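Periplasmic sugar-binding protein (PDB 4RXU) binds beta-D-glucopyranose and probably delivers sugar to an ABC-type transporter as its periplasmic solute-binding component. Local coordinates at residues A[87-101]-A[111-124]. Residues are numbered along the deposited sequence; the frame is centred on the assembly and turned at random.
Sequences IKVLIICPHDGTAAA and GVKVISYDRLIRET. With BGC (beta-D-glucopyranose), chain C.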
ATOM      1  N   ILE A  87     -17.352 -20.022 -10.208  1.00 13.71           N
ATOM      2  CA  ILE A  87     -15.953 -19.958  -9.807  1.00 11.66           C
ATOM      3  C   ILE A  87     -15.616 -20.952  -8.701  1.00 12.34           C
ATOM      4  O   ILE A  87     -16.424 -21.246  -7.825  1.00 13.07           O
ATOM      5  CB  ILE A  87     -15.440 -18.550  -9.443  1.00 13.61           C
ATOM      6  CG1 ILE A  87     -16.012 -18.019  -8.116  1.00 11.22           C
ATOM      7  CG2 ILE A  87     -15.611 -17.594 -10.624  1.00 12.85           C
ATOM      8  CD1 ILE A  87     -15.176 -16.873  -7.570  1.00 13.60           C
ATOM      9  N   LYS A  88     -14.393 -21.461  -8.765  1.00 11.71           N
ATOM     10  CA  LYS A  88     -13.826 -22.319  -7.738  1.00 13.72           C
ATOM     11  C   LYS A  88     -12.766 -21.627  -6.907  1.00 11.70           C
ATOM     12  O   LYS A  88     -12.433 -22.099  -5.818  1.00 10.71           O
ATOM     13  CB  LYS A  88     -13.212 -23.566  -8.379  1.00 13.35           C
ATOM     14  CG  LYS A  88     -14.209 -24.459  -9.116  1.00 25.43           C
ATOM     15  CD  LYS A  88     -15.365 -24.856  -8.220  1.00 43.13           C
ATOM     16  CE  LYS A  88     -16.447 -25.600  -8.987  1.00 56.97           C
ATOM     17  NZ  LYS A  88     -17.793 -25.104  -8.580  1.00 53.51           N
ATOM     18  N   VAL A  89     -12.231 -20.518  -7.421  1.00 10.52           N
ATOM     19  CA  VAL A  89     -11.202 -19.743  -6.706  1.00  8.41           C
ATOM     20  C   VAL A  89     -11.540 -18.273  -6.859  1.00 11.10           C
ATOM     21  O   VAL A  89     -11.777 -17.797  -7.964  1.00 10.36           O
ATOM     22  CB  VAL A  89      -9.788 -19.961  -7.280  1.00 10.28           C
ATOM     23  CG1 VAL A  89      -8.758 -19.162  -6.491  1.00 13.12           C
ATOM     24  CG2 VAL A  89      -9.388 -21.437  -7.289  1.00  9.93           C
ATOM     25  N   LEU A  90     -11.525 -17.569  -5.735  1.00  9.45           N
ATOM     26  CA  LEU A  90     -11.745 -16.128  -5.676  1.00  8.57           C
ATOM     27  C   LEU A  90     -10.420 -15.460  -5.326  1.00  8.21           C
ATOM     28  O   LEU A  90      -9.824 -15.791  -4.297  1.00 11.23           O
ATOM     29  CB  LEU A  90     -12.776 -15.800  -4.592  1.00  9.77           C
ATOM     30  CG  LEU A  90     -13.021 -14.314  -4.311  1.00  9.20           C
ATOM     31  CD1 LEU A  90     -13.648 -13.574  -5.488  1.00 11.03           C
ATOM     32  CD2 LEU A  90     -13.850 -14.199  -3.046  1.00 11.32           C
ATOM     33  N   ILE A  91      -9.965 -14.534  -6.174  1.00  8.39           N
ATOM     34  CA  ILE A  91      -8.844 -13.645  -5.832  1.00  8.40           C
ATOM     35  C   ILE A  91      -9.482 -12.297  -5.506  1.00  8.42           C
ATOM     36  O   ILE A  91     -10.150 -11.693  -6.356  1.00  9.74           O
ATOM     37  CB  ILE A  91      -7.879 -13.505  -7.017  1.00  8.51           C
ATOM     38  CG1 ILE A  91      -7.218 -14.856  -7.346  1.00 10.36           C
ATOM     39  CG2 ILE A  91      -6.838 -12.430  -6.738  1.00 10.16           C
ATOM     40  CD1 ILE A  91      -6.660 -14.900  -8.756  1.00  9.36           C
ATOM     41  N   ILE A  92      -9.308 -11.839  -4.270  1.00  8.65           N
ATOM     42  CA  ILE A  92     -10.042 -10.661  -3.795  1.00  8.18           C
ATOM     43  C   ILE A  92      -9.175  -9.708  -2.972  1.00  9.09           C
ATOM     44  O   ILE A  92      -8.576 -10.118  -1.974  1.00  8.03           O
ATOM     45  CB  ILE A  92     -11.319 -11.045  -2.992  1.00 10.24           C
ATOM     46  CG1 ILE A  92     -12.014  -9.781  -2.463  1.00  9.94           C
ATOM     47  CG2 ILE A  92     -11.027 -12.050  -1.871  1.00  8.72           C
ATOM     48  CD1 ILE A  92     -13.434 -10.040  -2.001  1.00 11.44           C
ATOM     49  N   CYS A  93      -9.145  -8.448  -3.421  1.00  8.99           N
ATOM     50  CA  CYS A  93      -8.579  -7.369  -2.659  1.00  7.37           C
ATOM     51  C   CYS A  93      -9.728  -6.575  -2.031  1.00  9.12           C
ATOM     52  O   CYS A  93     -10.465  -5.902  -2.743  1.00  9.72           O
ATOM     53  CB  CYS A  93      -7.708  -6.485  -3.524  1.00  9.25           C
ATOM     54  SG  CYS A  93      -7.070  -5.090  -2.612  1.00 10.27           S
ATOM     55  N   PRO A  94      -9.864  -6.650  -0.684  1.00  8.45           N
ATOM     56  CA  PRO A  94     -10.992  -6.027  -0.062  1.00  8.18           C
ATOM     57  C   PRO A  94     -10.904  -4.527  -0.009  1.00  8.14           C
ATOM     58  O   PRO A  94      -9.828  -3.954   0.192  1.00  8.76           O
ATOM     59  CB  PRO A  94     -10.973  -6.587   1.372  1.00  9.79           C
ATOM     60  CG  PRO A  94      -9.556  -6.958   1.612  1.00  8.39           C
ATOM     61  CD  PRO A  94      -9.139  -7.509   0.275  1.00  8.97           C
ATOM     62  N   HIS A  95     -12.054  -3.890  -0.153  1.00  8.30           N
ATOM     63  CA  HIS A  95     -12.115  -2.473   0.177  1.00 11.59           C
ATOM     64  C   HIS A  95     -11.927  -2.213   1.667  1.00 10.61           C
ATOM     65  O   HIS A  95     -11.104  -1.393   2.081  1.00 10.55           O
ATOM     66  CB  HIS A  95     -13.421  -1.863  -0.256  1.00 12.48           C
ATOM     67  CG  HIS A  95     -13.520  -0.449   0.178  1.00 22.97           C
ATOM     68  ND1 HIS A  95     -12.616   0.498  -0.244  1.00 20.14           N
ATOM     69  CD2 HIS A  95     -14.306   0.149   1.096  1.00 20.48           C
ATOM     70  CE1 HIS A  95     -12.882   1.643   0.350  1.00 21.92           C
ATOM     71  NE2 HIS A  95     -13.917   1.462   1.154  1.00 18.97           N
ATOM     72  N   ASP A  96     -12.671  -2.964   2.464  1.00  9.90           N
ATOM     73  CA  ASP A  96     -12.614  -2.863   3.909  1.00  9.38           C
ATOM     74  C   ASP A  96     -12.348  -4.262   4.433  1.00  8.83           C
ATOM     75  O   ASP A  96     -13.156  -5.149   4.251  1.00 10.29           O
ATOM     76  CB  ASP A  96     -13.919  -2.290   4.464  1.00 10.34           C
ATOM     77  CG  ASP A  96     -13.918  -2.172   5.977  1.00 13.65           C
ATOM     78  OD1 ASP A  96     -13.472  -3.101   6.702  1.00 14.34           O
ATOM     79  OD2 ASP A  96     -14.390  -1.141   6.458  1.00 20.08           O
ATOM     80  N   GLY A  97     -11.201  -4.461   5.060  1.00  9.88           N
ATOM     81  CA  GLY A  97     -10.744  -5.828   5.334  1.00 10.47           C
ATOM     82  C   GLY A  97     -11.665  -6.595   6.265  1.00  9.51           C
ATOM     83  O   GLY A  97     -12.010  -7.726   6.021  1.00 11.09           O
ATOM     84  N   THR A  98     -12.078  -5.942   7.347  1.00 10.76           N
ATOM     85  CA  THR A  98     -12.965  -6.578   8.300  1.00 11.67           C
ATOM     86  C   THR A  98     -14.341  -6.782   7.708  1.00 11.74           C
ATOM     87  O   THR A  98     -14.934  -7.863   7.873  1.00 13.45           O
ATOM     88  CB  THR A  98     -13.045  -5.780   9.592  1.00 14.96           C
ATOM     89  OG1 THR A  98     -11.762  -5.820  10.216  1.00 16.52           O
ATOM     90  CG2 THR A  98     -14.066  -6.400  10.551  1.00 18.19           C
ATOM     91  N   ALA A  99     -14.846  -5.767   7.015  1.00  9.21           N
ATOM     92  CA  ALA A  99     -16.181  -5.867   6.418  1.00 11.49           C
ATOM     93  C   ALA A  99     -16.304  -6.973   5.395  1.00 10.45           C
ATOM     94  O   ALA A  99     -17.390  -7.483   5.175  1.00 12.58           O
ATOM     95  CB  ALA A  99     -16.588  -4.576   5.758  1.00 11.12           C
ATOM     96  N   ALA A 100     -15.186  -7.334   4.771  1.00  9.40           N
ATOM     97  CA  ALA A 100     -15.163  -8.384   3.736  1.00  9.42           C
ATOM     98  C   ALA A 100     -15.310  -9.802   4.300  1.00  8.16           C
ATOM     99  O   ALA A 100     -15.375 -10.782   3.537  1.00 10.21           O
ATOM    100  CB  ALA A 100     -13.857  -8.276   2.950  1.00 10.11           C
ATOM    101  N   ALA A 101     -15.338  -9.930   5.631  1.00  9.90           N
ATOM    102  CA  ALA A 101     -15.484 -11.255   6.214  1.00  9.33           C
ATOM    103  C   ALA A 101     -16.687 -12.051   5.676  1.00 10.35           C
ATOM    104  O   ALA A 101     -16.555 -13.236   5.320  1.00 10.42           O
ATOM    105  CB  ALA A 101     -15.502 -11.179   7.745  1.00 10.79           C
ATOM    106  N   GLY A 111     -17.876 -23.632  -1.412  1.00 11.84           N
ATOM    107  CA  GLY A 111     -16.767 -24.458  -1.845  1.00 11.99           C
ATOM    108  C   GLY A 111     -15.756 -23.725  -2.692  1.00 13.59           C
ATOM    109  O   GLY A 111     -15.025 -24.343  -3.462  1.00 19.82           O
ATOM    110  N   VAL A 112     -15.700 -22.405  -2.512  1.00 11.41           N
ATOM    111  CA  VAL A 112     -14.777 -21.578  -3.258  1.00 10.37           C
ATOM    112  C   VAL A 112     -13.592 -21.230  -2.373  1.00 10.42           C
ATOM    113  O   VAL A 112     -13.766 -20.774  -1.239  1.00 12.69           O
ATOM    114  CB  VAL A 112     -15.449 -20.281  -3.735  1.00 12.58           C
ATOM    115  CG1 VAL A 112     -14.449 -19.403  -4.498  1.00 12.08           C
ATOM    116  CG2 VAL A 112     -16.679 -20.607  -4.578  1.00 16.07           C
ATOM    117  N   LYS A 113     -12.389 -21.425  -2.922  1.00 10.95           N
ATOM    118  CA  LYS A 113     -11.154 -21.073  -2.241  1.00 10.45           C
ATOM    119  C   LYS A 113     -10.993 -19.555  -2.296  1.00  8.98           C
ATOM    120  O   LYS A 113     -11.321 -18.900  -3.283  1.00 12.83           O
ATOM    121  CB  LYS A 113      -9.934 -21.751  -2.867  1.00 12.22           C
ATOM    122  CG  LYS A 113     -10.019 -23.251  -2.882  1.00 12.75           C
ATOM    123  CD  LYS A 113      -9.792 -23.825  -1.522  1.00 20.88           C
ATOM    124  CE  LYS A 113      -9.784 -25.337  -1.614  1.00 38.56           C
ATOM    125  NZ  LYS A 113     -10.107 -25.852  -0.279  1.00 35.47           N
ATOM    126  N   VAL A 114     -10.463 -19.018  -1.218  1.00 11.09           N
ATOM    127  CA  VAL A 114     -10.347 -17.575  -1.031  1.00  9.34           C
ATOM    128  C   VAL A 114      -8.874 -17.166  -0.913  1.00 11.00           C
ATOM    129  O   VAL A 114      -8.175 -17.508   0.066  1.00 11.70           O
ATOM    130  CB  VAL A 114     -11.105 -17.099   0.226  1.00  9.53           C
ATOM    131  CG1 VAL A 114     -10.929 -15.594   0.418  1.00 10.28           C
ATOM    132  CG2 VAL A 114     -12.578 -17.408   0.086  1.00 10.95           C
ATOM    133  N   ILE A 115      -8.409 -16.447  -1.935  1.00  9.91           N
ATOM    134  CA  ILE A 115      -7.074 -15.874  -1.954  1.00  6.55           C
ATOM    135  C   ILE A 115      -7.258 -14.368  -1.737  1.00  8.04           C
ATOM    136  O   ILE A 115      -7.701 -13.629  -2.619  1.00  8.17           O
ATOM    137  CB  ILE A 115      -6.371 -16.107  -3.292  1.00  7.95           C
ATOM    138  CG1 ILE A 115      -6.286 -17.609  -3.606  1.00 10.47           C
ATOM    139  CG2 ILE A 115      -4.993 -15.450  -3.282  1.00  9.43           C
ATOM    140  CD1 ILE A 115      -5.627 -17.941  -4.934  1.00 10.25           C
ATOM    141  N   SER A 116      -6.918 -13.912  -0.539  1.00  7.17           N
ATOM    142  CA  SER A 116      -6.920 -12.490  -0.265  1.00  8.39           C
ATOM    143  C   SER A 116      -5.694 -11.911  -1.014  1.00  8.20           C
ATOM    144  O   SER A 116      -4.629 -12.513  -1.007  1.00  8.48           O
ATOM    145  CB  SER A 116      -6.833 -12.277   1.243  1.00  8.71           C
ATOM    146  OG  SER A 116      -7.237 -10.985   1.660  1.00 10.04           O
ATOM    147  N   TYR A 117      -5.893 -10.780  -1.684  1.00  7.44           N
ATOM    148  CA  TYR A 117      -4.946 -10.257  -2.644  1.00  7.84           C
ATOM    149  C   TYR A 117      -4.560  -8.838  -2.256  1.00  9.42           C
ATOM    150  O   TYR A 117      -5.409  -7.959  -2.178  1.00  8.10           O
ATOM    151  CB  TYR A 117      -5.571 -10.253  -4.028  1.00  9.16           C
ATOM    152  CG  TYR A 117      -4.639  -9.739  -5.110  1.00  7.48           C
ATOM    153  CD1 TYR A 117      -3.629 -10.518  -5.627  1.00  8.39           C
ATOM    154  CD2 TYR A 117      -4.773  -8.453  -5.589  1.00 11.25           C
ATOM    155  CE1 TYR A 117      -2.768 -10.026  -6.591  1.00  9.59           C
ATOM    156  CE2 TYR A 117      -3.941  -7.965  -6.575  1.00  7.59           C
ATOM    157  CZ  TYR A 117      -2.930  -8.756  -7.058  1.00  7.90           C
ATOM    158  OH  TYR A 117      -2.098  -8.240  -8.017  1.00 10.54           O
ATOM    159  N   ASP A 118      -3.266  -8.667  -2.002  1.00  8.56           N
ATOM    160  CA  ASP A 118      -2.628  -7.414  -1.594  1.00  9.48           C
ATOM    161  C   ASP A 118      -3.012  -6.997  -0.184  1.00 11.73           C
ATOM    162  O   ASP A 118      -2.139  -6.743   0.634  1.00  9.93           O
ATOM    163  CB  ASP A 118      -2.861  -6.252  -2.551  1.00  8.30           C
ATOM    164  CG  ASP A 118      -1.950  -5.111  -2.237  1.00 10.47           C
ATOM    165  OD1 ASP A 118      -0.789  -5.164  -2.707  1.00  9.10           O
ATOM    166  OD2 ASP A 118      -2.356  -4.201  -1.461  1.00 10.12           O
ATOM    167  N   ARG A 119      -4.314  -6.860   0.065  1.00  9.84           N
ATOM    168  CA  ARG A 119      -4.863  -6.497   1.368  1.00 11.50           C
ATOM    169  C   ARG A 119      -5.509  -7.713   1.970  1.00 13.45           C
ATOM    170  O   ARG A 119      -6.030  -8.578   1.247  1.00 11.41           O
ATOM    171  CB  ARG A 119      -5.941  -5.425   1.230  1.00  9.88           C
ATOM    172  CG  ARG A 119      -5.456  -4.126   0.665  1.00  9.80           C
ATOM    173  CD  ARG A 119      -6.629  -3.200   0.432  1.00  8.95           C
ATOM    174  NE  ARG A 119      -6.201  -1.892   0.002  1.00 10.65           N
ATOM    175  CZ  ARG A 119      -7.016  -0.934  -0.398  1.00  9.92           C
ATOM    176  NH1 ARG A 119      -8.321  -1.158  -0.471  1.00  9.73           N
ATOM    177  NH2 ARG A 119      -6.519   0.238  -0.741  1.00 11.09           N
ATOM    178  N   LEU A 120      -5.472  -7.766   3.296  1.00  8.88           N
ATOM    179  CA  LEU A 120      -5.954  -8.909   4.037  1.00 11.05           C
ATOM    180  C   LEU A 120      -7.410  -8.753   4.492  1.00 11.48           C
ATOM    181  O   LEU A 120      -7.784  -7.767   5.112  1.00 11.46           O
ATOM    182  CB  LEU A 120      -5.043  -9.095   5.259  1.00 11.45           C
ATOM    183  CG  LEU A 120      -5.235 -10.350   6.108  1.00 12.90           C
ATOM    184  CD1 LEU A 120      -5.122 -11.623   5.281  1.00 14.64           C
ATOM    185  CD2 LEU A 120      -4.251 -10.321   7.273  1.00 16.26           C
ATOM    186  N   ILE A 121      -8.227  -9.754   4.179  1.00  9.56           N
ATOM    187  CA  ILE A 121      -9.554  -9.888   4.774  1.00 10.92           C
ATOM    188  C   ILE A 121      -9.387 -10.329   6.216  1.00 13.21           C
ATOM    189  O   ILE A 121      -8.656 -11.274   6.500  1.00 11.36           O
ATOM    190  CB  ILE A 121     -10.410 -10.920   4.016  1.00  9.95           C
ATOM    191  CG1 ILE A 121     -10.690 -10.376   2.615  1.00 10.10           C
ATOM    192  CG2 ILE A 121     -11.712 -11.170   4.765  1.00 12.41           C
ATOM    193  CD1 ILE A 121     -11.484 -11.289   1.711  1.00 13.69           C
ATOM    194  N   ARG A 122     -10.085  -9.650   7.117  1.00 10.39           N
ATOM    195  CA  ARG A 122      -9.938  -9.846   8.550  1.00 10.36           C
ATOM    196  C   ARG A 122     -11.127 -10.465   9.232  1.00 12.67           C
ATOM    197  O   ARG A 122     -12.231 -10.460   8.698  1.00 12.88           O
ATOM    198  CB  ARG A 122      -9.609  -8.514   9.217  1.00 11.59           C
ATOM    199  CG  ARG A 122      -8.241  -7.987   8.808  1.00 14.13           C
ATOM    200  CD  ARG A 122      -7.914  -6.712   9.557  1.00 16.08           C
ATOM    201  NE  ARG A 122      -7.465  -6.989  10.930  1.00 15.24           N
ATOM    202  CZ  ARG A 122      -8.130  -6.750  12.045  1.00 20.40           C
ATOM    203  NH1 ARG A 122      -9.346  -6.213  12.039  1.00 23.11           N
ATOM    204  NH2 ARG A 122      -7.544  -7.068  13.201  1.00 23.89           N
ATOM    205  N   GLU A 123     -10.863 -11.016  10.413  1.00 11.17           N
ATOM    206  CA  GLU A 123     -11.896 -11.431  11.388  1.00 11.63           C
ATOM    207  C   GLU A 123     -12.746 -12.590  10.873  1.00 12.00           C
ATOM    208  O   GLU A 123     -13.958 -12.686  11.117  1.00 16.89           O
ATOM    209  CB  GLU A 123     -12.766 -10.250  11.802  1.00 15.62           C
ATOM    210  CG  GLU A 123     -12.019  -9.108  12.485  1.00 15.58           C
ATOM    211  CD  GLU A 123     -11.171  -9.505  13.692  1.00 17.51           C
ATOM    212  OE1 GLU A 123     -11.319 -10.611  14.243  1.00 20.99           O
ATOM    213  OE2 GLU A 123     -10.336  -8.675  14.108  1.00 25.52           O
ATOM    214  N   THR A 124     -12.077 -13.482  10.165  1.00 12.15           N
ATOM    215  CA  THR A 124     -12.672 -14.740   9.716  1.00 12.20           C
ATOM    216  C   THR A 124     -11.621 -15.769   9.407  1.00 12.00           C
ATOM    217  O   THR A 124     -10.500 -15.452   9.007  1.00 13.89           O
ATOM    218  CB  THR A 124     -13.582 -14.607   8.469  1.00 14.14           C
ATOM    219  OG1 THR A 124     -14.085 -15.903   8.113  1.00 16.03           O
ATOM    220  CG2 THR A 124     -12.869 -14.012   7.279  1.00 13.12           C
TER
HETATM  221  C2  BGC C 402      -1.758  -0.925  -1.452  1.00 11.07           C
HETATM  222  C3  BGC C 402      -0.917   0.244  -1.924  1.00 13.47           C
HETATM  223  C4  BGC C 402      -1.833   1.353  -2.421  1.00 13.58           C
HETATM  224  C5  BGC C 402      -2.894   1.703  -1.377  1.00 13.95           C
HETATM  225  C6  BGC C 402      -3.933   2.682  -1.877  1.00 14.91           C
HETATM  226  C1  BGC C 402      -2.618  -0.346  -0.341  1.00 14.99           C
HETATM  227  O1  BGC C 402      -3.300  -1.329   0.381  1.00 14.97           O
HETATM  228  O2  BGC C 402      -0.899  -1.968  -0.980  1.00 11.61           O
HETATM  229  O3  BGC C 402      -0.060  -0.220  -2.963  1.00 11.14           O
HETATM  230  O4  BGC C 402      -1.043   2.543  -2.614  1.00 11.98           O
HETATM  231  O5  BGC C 402      -3.566   0.537  -0.943  1.00 12.53           O
HETATM  232  O6  BGC C 402      -4.481   2.281  -3.135  1.00 11.95           O
HETATM  233  O   HOH W   1     -12.690 -24.764  -4.957  1.00 30.34           O
HETATM  234  O   HOH W   2     -10.085   0.676  -1.513  1.00 17.24           O
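Arg119 lies along Cys93 and Pro94 and reaches the bound glucose. Arg119 NH1 donates to Pro94 O at 3.2 Å, nearly straight (171°), and this oxygen lies in the guanidinium plane. A water bridges the same NH1 to His95 ND1. Arg119 NE donates to glucose O1 and Arg119 NH2 to glucose O5, each at 3.0 Å. The chain is extended from CG to NE (chi2 174°, chi3 175°), which carries the guanidinium past Cys93 SG to the sugar. NH2 also forms a salt bridge with Glu42. A leucine in place of Arg119 would probably leave glucose O1 and O5 without these donors and Glu42 without this charged partner. The preceding residue, Asp118, accepts through OD2 from glucose O2 at 2.7 Å.

Behind this site, Ser116 OG donates to Arg119 O at 2.7 Å and accepts from Ile121 N, which braces the loop from Asp118 to Ile121. Ile121 CD1 meets Ile92 CG2 at 3.7 Å, the side chains crossing at about a right angle. Farther back, strands 89-92 and 113-117 pair in parallel, with Ile115 N to Leu90 O at 2.8 Å. Helix 101-109 connects them. This is a beta-alpha-beta unit of a periplasmic binding protein, with sugar-binding residues just after the C-terminal end of strand 113-117.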